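Local coordinates for protein putative type 11 methyltransferase (Sulfolobus solfataricus, PDB 3I9F) that probably acts as an S-adenosylmethionine-dependent methyltransferase and binds zinc ions in the crystal, at residues 75-80 and 101-106. Sequence-based numbering, arbitrary orientation.
Sequences SVDFIL and ILKDDG. With ZN (zinc ion), chain F.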
loop_
_atom_site.group_PDB
_atom_site.type_symbol
_atom_site.label_atom_id
_atom_site.label_comp_id
_atom_site.label_asym_id
_atom_site.label_seq_id
_atom_site.Cartn_x
_atom_site.Cartn_y
_atom_site.Cartn_z
ATOM N N SER B 75 -7.873 2.296 10.832
ATOM C CA SER B 75 -7.243 0.997 10.783
ATOM C C SER B 75 -5.913 0.911 11.540
ATOM O O SER B 75 -5.286 -0.165 11.519
ATOM C CB SER B 75 -7.019 0.602 9.309
ATOM O OG SER B 75 -5.676 0.826 8.843
ATOM N N VAL B 76 -5.479 1.994 12.210
ATOM C CA VAL B 76 -4.101 2.086 12.688
ATOM C C VAL B 76 -3.994 2.298 14.204
ATOM O O VAL B 76 -4.720 3.117 14.795
ATOM C CB VAL B 76 -3.283 3.221 11.921
ATOM C CG1 VAL B 76 -1.907 3.490 12.583
ATOM C CG2 VAL B 76 -3.096 2.847 10.473
ATOM N N ASP B 77 -3.061 1.573 14.811
ATOM C CA ASP B 77 -2.903 1.563 16.275
ATOM C C ASP B 77 -1.870 2.570 16.763
ATOM O O ASP B 77 -2.170 3.370 17.662
ATOM C CB ASP B 77 -2.560 0.139 16.770
ATOM C CG ASP B 77 -3.664 -0.886 16.414
ATOM O OD1 ASP B 77 -4.784 -0.733 16.991
ATOM O OD2 ASP B 77 -3.410 -1.805 15.545
ATOM N N PHE B 78 -0.688 2.543 16.151
ATOM C CA PHE B 78 0.358 3.500 16.404
ATOM C C PHE B 78 0.932 4.194 15.124
ATOM O O PHE B 78 1.150 3.570 14.082
ATOM C CB PHE B 78 1.506 2.774 17.107
ATOM C CG PHE B 78 1.125 2.174 18.441
ATOM C CD1 PHE B 78 1.196 2.937 19.605
ATOM C CD2 PHE B 78 0.688 0.846 18.522
ATOM C CE1 PHE B 78 0.854 2.390 20.827
ATOM C CE2 PHE B 78 0.329 0.297 19.729
ATOM C CZ PHE B 78 0.415 1.055 20.889
ATOM N N ILE B 79 1.206 5.484 15.248
ATOM C CA ILE B 79 1.850 6.275 14.211
ATOM C C ILE B 79 3.065 6.921 14.848
ATOM O O ILE B 79 2.934 7.668 15.809
ATOM C CB ILE B 79 0.909 7.400 13.711
ATOM C CG1 ILE B 79 -0.311 6.809 13.016
ATOM C CG2 ILE B 79 1.641 8.320 12.764
ATOM C CD1 ILE B 79 -1.387 7.790 12.759
ATOM N N LEU B 80 4.241 6.632 14.320
ATOM C CA LEU B 80 5.458 7.246 14.811
ATOM C C LEU B 80 5.886 8.396 13.896
ATOM O O LEU B 80 5.925 8.273 12.660
ATOM C CB LEU B 80 6.573 6.216 14.869
ATOM C CG LEU B 80 7.975 6.718 15.227
ATOM C CD1 LEU B 80 8.053 7.238 16.655
ATOM C CD2 LEU B 80 9.016 5.626 14.995
ATOM N N ILE B 101 -6.775 7.801 9.645
ATOM C CA ILE B 101 -6.300 6.432 9.637
ATOM C C ILE B 101 -6.207 5.869 11.034
ATOM O O ILE B 101 -6.355 4.699 11.207
ATOM C CB ILE B 101 -4.946 6.237 8.895
ATOM C CG1 ILE B 101 -3.822 7.031 9.549
ATOM C CG2 ILE B 101 -5.076 6.597 7.414
ATOM C CD1 ILE B 101 -2.431 6.779 8.934
ATOM N N LEU B 102 -5.968 6.701 12.037
ATOM C CA LEU B 102 -5.834 6.235 13.422
ATOM C C LEU B 102 -7.185 5.728 14.009
ATOM O O LEU B 102 -8.246 6.303 13.743
ATOM C CB LEU B 102 -5.287 7.365 14.297
ATOM C CG LEU B 102 -4.719 6.989 15.660
ATOM C CD1 LEU B 102 -3.411 6.178 15.535
ATOM C CD2 LEU B 102 -4.534 8.245 16.514
ATOM N N LYS B 103 -7.141 4.649 14.793
ATOM C CA LYS B 103 -8.361 4.173 15.504
ATOM C C LYS B 103 -8.764 5.151 16.609
ATOM O O LYS B 103 -8.011 6.051 16.986
ATOM C CB LYS B 103 -8.159 2.796 16.127
ATOM C CG LYS B 103 -7.902 1.613 15.197
ATOM C CD LYS B 103 -7.887 0.347 16.067
ATOM C CE LYS B 103 -7.621 -0.962 15.323
ATOM N NZ LYS B 103 -8.784 -1.353 14.406
ATOM N N ASP B 104 -9.958 4.991 17.142
ATOM C CA ASP B 104 -10.364 5.837 18.280
ATOM C C ASP B 104 -9.424 5.733 19.486
ATOM O O ASP B 104 -9.192 6.699 20.163
ATOM C CB ASP B 104 -11.788 5.515 18.678
ATOM C CG ASP B 104 -12.800 5.821 17.557
ATOM O OD1 ASP B 104 -12.433 6.347 16.449
ATOM O OD2 ASP B 104 -13.992 5.536 17.817
ATOM N N ASP B 105 -8.852 4.559 19.717
ATOM C CA ASP B 105 -7.957 4.312 20.843
ATOM C C ASP B 105 -6.491 4.251 20.387
ATOM O O ASP B 105 -5.627 3.727 21.078
ATOM C CB ASP B 105 -8.369 2.997 21.547
ATOM C CG ASP B 105 -8.243 1.731 20.609
ATOM O OD1 ASP B 105 -8.636 1.804 19.385
ATOM O OD2 ASP B 105 -7.777 0.660 21.119
ATOM N N GLY B 106 -6.195 4.833 19.233
ATOM C CA GLY B 106 -4.838 4.746 18.682
ATOM C C GLY B 106 -3.960 5.735 19.392
ATOM O O GLY B 106 -4.470 6.560 20.116
HETATM ZN ZN ZN F . -13.852 7.028 15.322
#
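Lys103 N gives Val76 O a nearly straight hydrogen bond of 2.9 Å (170° at the hydrogen), arriving in the carbonyl plane. Two residues earlier, Ile101 O takes two N-H groups: Ser75 N at 2.9 Å, tilted 23° from the carbonyl plane, and Val76 N more weakly. The Lys103 bond and the weaker Val76 one frame a short parallel bridge between Val76 and Leu102. Around it the apolar side chains close in. Leu102, with CG anti to its backbone N (chi1 -164°), points away at its CB but brings CD1 back over segment 75-80, 3.4 Å from Val76 O and 3.8 Å from Ile79 CD1. Ile79 CD1 also meets Ile101 CD1 at 4.1 Å, while Val76 CG2 lies alongside Ile101 CB. On the more open side Lys103 runs beside Asp77, its CE 3.3 Å from Asp77 OD1; the ammonium bends off, leaving NZ 4.8 Å from OD1, and Asp77 OD2 instead accepts a hydrogen bond from Val20 N in the neighbouring strand 19-24. Past Lys103 a type I turn, closed by Gly106 N to Lys103 O, leads into strand 106-113; Asp104, in the turn, binds zinc with His166, His168 and His170 of the C-terminal histidine tag, probably a construct-made site. Helix 91-101 thus joins parallel neighbours 76-82 and 106-113, a beta-alpha-beta crossover of the Rossmann-like class I methyltransferase fold.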